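Local coordinates for octopine dehydrogenase (Pecten maximus, PDB 3C7A), which catalyses the NADH-dependent reductive condensation of L-arginine with pyruvate to D-octopine, preferring L-arginine to other amino acids because of its positively charged guanidinium group, at residues 364-369 with 378-383; 324-329 with 360-365. One frame throughout, in Å; residues are numbered along the deposited sequence.

Contact 1 of 2, residues 364-369 with 378-383; sequences KEYLVD and ATTRCP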
loop_
_atom_site.group_PDB
_atom_site.type_symbol
_atom_site.label_atom_id
_atom_site.label_comp_id
_atom_site.label_asym_id
_atom_site.label_seq_id
_atom_site.Cartn_x
_atom_site.Cartn_y
_atom_site.Cartn_z
ATOM N N LYS A 364 -0.243 21.613 4.222
ATOM C CA LYS A 364 -1.505 21.001 4.650
ATOM C C LYS A 364 -1.639 21.009 6.178
ATOM O O LYS A 364 -0.659 21.255 6.888
ATOM C CB LYS A 364 -1.623 19.566 4.111
ATOM C CG LYS A 364 -1.556 19.429 2.586
ATOM C CD LYS A 364 -2.835 19.910 1.903
ATOM C CE LYS A 364 -2.739 19.763 0.392
ATOM N NZ LYS A 364 -3.924 20.331 -0.307
ATOM N N GLU A 365 -2.849 20.745 6.673
ATOM C CA GLU A 365 -3.125 20.731 8.116
ATOM C C GLU A 365 -4.065 19.582 8.498
ATOM O O GLU A 365 -5.186 19.496 7.989
ATOM C CB GLU A 365 -3.716 22.076 8.561
ATOM C CG GLU A 365 -3.761 22.285 10.075
ATOM C CD GLU A 365 -4.518 23.541 10.484
ATOM O OE1 GLU A 365 -5.676 23.719 10.045
ATOM O OE2 GLU A 365 -3.960 24.348 11.258
ATOM N N TYR A 366 -3.601 18.710 9.396
ATOM C CA TYR A 366 -4.384 17.554 9.852
ATOM C C TYR A 366 -4.562 17.499 11.377
ATOM O O TYR A 366 -5.668 17.257 11.868
ATOM C CB TYR A 366 -3.760 16.237 9.363
ATOM C CG TYR A 366 -3.454 16.170 7.880
ATOM C CD1 TYR A 366 -4.477 16.088 6.935
ATOM C CD2 TYR A 366 -2.135 16.168 7.425
ATOM C CE1 TYR A 366 -4.195 16.020 5.571
ATOM C CE2 TYR A 366 -1.842 16.099 6.065
ATOM C CZ TYR A 366 -2.876 16.025 5.145
ATOM O OH TYR A 366 -2.586 15.956 3.800
ATOM N N LEU A 367 -3.472 17.714 12.113
ATOM C CA LEU A 367 -3.472 17.619 13.577
ATOM C C LEU A 367 -3.243 18.985 14.234
ATOM O O LEU A 367 -2.322 19.713 13.857
ATOM C CB LEU A 367 -2.405 16.615 14.041
ATOM C CG LEU A 367 -2.354 16.155 15.504
ATOM C CD1 LEU A 367 -3.464 15.156 15.816
ATOM C CD2 LEU A 367 -0.993 15.546 15.820
ATOM N N VAL A 368 -4.088 19.320 15.212
ATOM C CA VAL A 368 -4.004 20.597 15.938
ATOM C C VAL A 368 -4.161 20.387 17.451
ATOM O O VAL A 368 -5.185 19.868 17.909
ATOM C CB VAL A 368 -5.070 21.626 15.442
ATOM C CG1 VAL A 368 -4.957 22.943 16.211
ATOM C CG2 VAL A 368 -4.942 21.884 13.944
ATOM N N ASP A 369 -3.142 20.793 18.211
ATOM C CA ASP A 369 -3.121 20.683 19.683
ATOM C C ASP A 369 -3.460 19.281 20.220
ATOM O O ASP A 369 -4.078 19.143 21.281
ATOM C CB ASP A 369 -4.026 21.749 20.332
ATOM C CG ASP A 369 -3.404 23.141 20.327
ATOM O OD1 ASP A 369 -2.203 23.273 20.650
ATOM O OD2 ASP A 369 -4.129 24.112 20.013
ATOM N N ALA A 378 -10.697 15.930 6.151
ATOM C CA ALA A 378 -11.660 15.135 5.382
ATOM C C ALA A 378 -11.044 14.393 4.190
ATOM O O ALA A 378 -11.718 13.588 3.540
ATOM C CB ALA A 378 -12.830 16.009 4.927
ATOM N N THR A 379 -9.769 14.661 3.909
ATOM C CA THR A 379 -9.057 13.997 2.813
ATOM C C THR A 379 -8.211 12.801 3.282
ATOM O O THR A 379 -7.409 12.266 2.511
ATOM C CB THR A 379 -8.167 14.990 2.009
ATOM O OG1 THR A 379 -7.214 15.610 2.884
ATOM C CG2 THR A 379 -9.014 16.065 1.335
ATOM N N THR A 380 -8.404 12.384 4.536
ATOM C CA THR A 380 -7.663 11.254 5.120
ATOM C C THR A 380 -8.538 10.002 5.290
ATOM O O THR A 380 -9.719 10.008 4.933
ATOM C CB THR A 380 -7.015 11.619 6.486
ATOM O OG1 THR A 380 -8.033 11.809 7.476
ATOM C CG2 THR A 380 -6.163 12.883 6.377
ATOM N N ARG A 381 -7.947 8.941 5.845
ATOM C CA ARG A 381 -8.628 7.656 6.040
ATOM C C ARG A 381 -8.755 7.215 7.510
ATOM O O ARG A 381 -8.996 6.032 7.780
ATOM C CB ARG A 381 -7.915 6.556 5.247
ATOM C CG ARG A 381 -8.327 6.417 3.793
ATOM C CD ARG A 381 -7.367 5.461 3.096
ATOM N NE ARG A 381 -7.949 4.809 1.928
ATOM C CZ ARG A 381 -7.346 3.858 1.218
ATOM N NH1 ARG A 381 -6.133 3.430 1.547
ATOM N NH2 ARG A 381 -7.962 3.332 0.170
ATOM N N CYS A 382 -8.590 8.147 8.450
ATOM C CA CYS A 382 -8.739 7.833 9.878
ATOM C C CYS A 382 -10.178 7.397 10.200
ATOM O O CYS A 382 -11.125 7.935 9.623
ATOM C CB CYS A 382 -8.293 9.010 10.763
ATOM S SG CYS A 382 -9.287 10.528 10.657
ATOM N N PRO A 383 -10.343 6.401 11.098
ATOM C CA PRO A 383 -11.668 5.842 11.425
ATOM C C PRO A 383 -12.724 6.855 11.886
ATOM O O PRO A 383 -13.914 6.648 11.633
ATOM C CB PRO A 383 -11.367 4.832 12.544
ATOM C CG PRO A 383 -9.988 5.159 13.026
ATOM C CD PRO A 383 -9.270 5.717 11.844
HETATM O O HOH W 1 -4.455 15.766 1.828
#
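Tyr366 is the residue of 364-369 that meets 378-383, and it does so through ring atoms CD1 and CE1 and through a water on its hydroxyl. Just before it, Glu365 bonds to Asp376 through its backbone and accepts from the backbone N of Lys375 with its carboxylate OE1, and the backbone N of Tyr366 itself donates to OE1 of Gln359. With CG beside the backbone N and anti to the carbonyl carbon (chi1 -51°), the buried ring reaches across toward the two threonines. Its CD1 lies 3.7 Å from CG2 of Thr380, a methyl group that approaches obliquely and also lies near CE1. Thr379 comes in at the ring edge, near the ring plane, with OG1 4.1 Å from Tyr366 CE1, too long for anything but loose contact. The polar link is made by a water in the plane of the ring: it stands 2.7 Å from Tyr366 OH and donates to Thr379 OG1 over 3.0 Å. A tyrosine suits this place because its flat hydrocarbon body can be buried while its hydroxyl still finds a water. Threonine is equally apt: the hydroxyls of Thr379 and Thr380 turn back to the carbonyl oxygens of Asp376 and Val377, while the Thr380 methyl lies against CD1 and CE1 of the tyrosine. Ile330 and Ile335, at and near the start of helix 330-344, also touch the ring. The whole is a water-bridged aromatic contact that closes the long loop between helices 349-362 and 391-396 upon itself, beside helix 330-344.

Contact 2 of 2, residues 324-329 with 360-365; sequences RYLTED and EKIGKE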
loop_
_atom_site.group_PDB
_atom_site.type_symbol
_atom_site.label_atom_id
_atom_site.label_comp_id
_atom_site.label_asym_id
_atom_site.label_seq_id
_atom_site.Cartn_x
_atom_site.Cartn_y
_atom_site.Cartn_z
ATOM N N ARG A 324 6.052 12.445 -3.713
ATOM C CA ARG A 324 5.052 11.597 -3.095
ATOM C C ARG A 324 5.464 10.933 -1.787
ATOM O O ARG A 324 4.667 10.259 -1.155
ATOM C CB ARG A 324 4.490 10.581 -4.099
ATOM C CG ARG A 324 3.570 11.167 -5.168
ATOM C CD ARG A 324 2.977 10.125 -6.086
ATOM N NE ARG A 324 2.123 10.708 -7.112
ATOM C CZ ARG A 324 1.673 10.029 -8.156
ATOM N NH1 ARG A 324 0.939 10.591 -9.079
ATOM N NH2 ARG A 324 2.003 8.776 -8.281
ATOM N N TYR A 325 6.692 11.185 -1.358
ATOM C CA TYR A 325 7.185 10.683 -0.070
ATOM C C TYR A 325 6.334 11.153 1.114
ATOM O O TYR A 325 6.230 10.453 2.124
ATOM C CB TYR A 325 8.647 11.092 0.164
ATOM C CG TYR A 325 9.678 10.339 -0.655
ATOM C CD1 TYR A 325 10.509 11.015 -1.549
ATOM C CD2 TYR A 325 9.838 8.957 -0.524
ATOM C CE1 TYR A 325 11.468 10.337 -2.299
ATOM C CE2 TYR A 325 10.795 8.266 -1.273
ATOM C CZ TYR A 325 11.605 8.965 -2.159
ATOM O OH TYR A 325 12.552 8.296 -2.903
ATOM N N LEU A 326 5.739 12.339 0.986
ATOM C CA LEU A 326 4.934 12.929 2.058
ATOM C C LEU A 326 3.450 13.060 1.701
ATOM O O LEU A 326 2.591 12.962 2.578
ATOM C CB LEU A 326 5.499 14.294 2.477
ATOM C CG LEU A 326 6.923 14.381 3.051
ATOM C CD1 LEU A 326 7.358 15.836 3.178
ATOM C CD2 LEU A 326 7.053 13.665 4.396
ATOM N N THR A 327 3.157 13.275 0.418
ATOM C CA THR A 327 1.776 13.483 -0.043
ATOM C C THR A 327 0.908 12.216 -0.001
ATOM O O THR A 327 -0.322 12.302 -0.052
ATOM C CB THR A 327 1.718 14.125 -1.457
ATOM O OG1 THR A 327 2.433 13.310 -2.393
ATOM C CG2 THR A 327 2.319 15.528 -1.443
ATOM N N GLU A 328 1.554 11.052 0.090
ATOM C CA GLU A 328 0.855 9.770 0.227
ATOM C C GLU A 328 1.038 9.152 1.620
ATOM O O GLU A 328 0.065 8.724 2.242
ATOM C CB GLU A 328 1.300 8.782 -0.861
ATOM C CG GLU A 328 0.636 8.986 -2.226
ATOM C CD GLU A 328 -0.519 8.024 -2.488
ATOM O OE1 GLU A 328 -0.273 6.801 -2.590
ATOM O OE2 GLU A 328 -1.672 8.490 -2.613
ATOM N N ASP A 329 2.280 9.122 2.105
ATOM C CA ASP A 329 2.623 8.444 3.367
ATOM C C ASP A 329 2.041 9.077 4.641
ATOM O O ASP A 329 1.955 8.411 5.676
ATOM C CB ASP A 329 4.146 8.288 3.506
ATOM C CG ASP A 329 4.730 7.262 2.539
ATOM O OD1 ASP A 329 3.971 6.673 1.739
ATOM O OD2 ASP A 329 5.961 7.043 2.583
ATOM N N GLU A 360 3.561 20.825 7.420
ATOM C CA GLU A 360 3.907 22.218 7.122
ATOM C C GLU A 360 4.714 22.349 5.823
ATOM O O GLU A 360 4.584 23.345 5.105
ATOM C CB GLU A 360 4.670 22.838 8.303
ATOM C CG GLU A 360 4.750 24.370 8.300
ATOM C CD GLU A 360 5.952 24.921 7.534
ATOM O OE1 GLU A 360 6.915 24.165 7.279
ATOM O OE2 GLU A 360 5.934 26.123 7.191
ATOM N N LYS A 361 5.537 21.343 5.528
ATOM C CA LYS A 361 6.397 21.356 4.339
ATOM C C LYS A 361 5.622 21.213 3.025
ATOM O O LYS A 361 6.089 21.661 1.975
ATOM C CB LYS A 361 7.480 20.270 4.429
ATOM C CG LYS A 361 8.436 20.395 5.624
ATOM C CD LYS A 361 9.196 21.723 5.654
ATOM C CE LYS A 361 10.369 21.740 4.686
ATOM N NZ LYS A 361 11.207 22.958 4.870
ATOM N N ILE A 362 4.448 20.586 3.093
ATOM C CA ILE A 362 3.593 20.401 1.914
ATOM C C ILE A 362 2.402 21.373 1.879
ATOM O O ILE A 362 1.651 21.411 0.901
ATOM C CB ILE A 362 3.103 18.927 1.762
ATOM C CG1 ILE A 362 2.414 18.435 3.044
ATOM C CG2 ILE A 362 4.267 18.015 1.365
ATOM C CD1 ILE A 362 1.558 17.186 2.857
ATOM N N GLY A 363 2.244 22.153 2.948
ATOM C CA GLY A 363 1.192 23.169 3.035
ATOM C C GLY A 363 -0.191 22.634 3.367
ATOM O O GLY A 363 -1.195 23.142 2.859
ATOM N N LYS A 364 -0.243 21.613 4.222
ATOM C CA LYS A 364 -1.505 21.001 4.650
ATOM C C LYS A 364 -1.639 21.009 6.178
ATOM O O LYS A 364 -0.659 21.255 6.888
ATOM C CB LYS A 364 -1.623 19.566 4.111
ATOM C CG LYS A 364 -1.556 19.429 2.586
ATOM C CD LYS A 364 -2.835 19.910 1.903
ATOM C CE LYS A 364 -2.739 19.763 0.392
ATOM N NZ LYS A 364 -3.924 20.331 -0.307
ATOM N N GLU A 365 -2.849 20.745 6.673
ATOM C CA GLU A 365 -3.125 20.731 8.116
ATOM C C GLU A 365 -4.065 19.582 8.498
ATOM O O GLU A 365 -5.186 19.496 7.989
ATOM C CB GLU A 365 -3.716 22.076 8.561
ATOM C CG GLU A 365 -3.761 22.285 10.075
ATOM C CD GLU A 365 -4.518 23.541 10.484
ATOM O OE1 GLU A 365 -5.676 23.719 10.045
ATOM O OE2 GLU A 365 -3.960 24.348 11.258
#
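Ile362 holds CG2 anti to its carbonyl carbon and CG1 between the backbone N and that carbon (chi1 54°), which turns the CG2 methyl toward 324-329. Leu326 CG stands beside its backbone N (chi1 -61°), as Ile362 CG2 does, and the two side chains cross at a slant. Ile362 CG2 sits 4.1 Å from Leu326 CB and 4.2 Å from Leu326 CD1, while CG2 of Thr327 meets the same methyl at 4.2 Å. Isoleucine suits the end of helix 349-362 because branching at CB places the CG2 methyl close to the backbone, where it meets both Leu326 and Thr327. Leucine fits the buried side of the loop, and threonine the partly exposed position beside it: Thr327 offers a methyl while its OG1 bonds to the carbonyl oxygen of Asn323. Directly after Ile362, Gly363 takes a positive phi (79°), a conformation that glycine adopts easily, and forms the C-prime position of a Schellman motif. In it, Lys364 N returns to Gln359 O, and a weak bond runs from Gly363 N to Glu360 O. Across the two segments methyl and methylene groups meet, so this contact probably contributes through shape and burial rather than directed bonds.

Contacts 1 and 2 lie with their centres 11 Å apart and share Lys364 and Glu365, so the chain that finishes helix 349-362 in contact 2 runs straight on into the loop of contact 1. Contact 2 is nearer the catalytic machinery. Its loop carries Arg324, an NAD-binding residue, and the side chain of Leu326 is about 7 Å from that of the active-site His212, whose ring and that of Tyr325 meet edge-to-face. The side chain of Thr327 is about 11 Å from the bound NAD. In contact 1, the side chain of Tyr366 is about 12 Å from that of Arg324, and that of Thr380 about 12 Å from that of Gln118, which binds substrate.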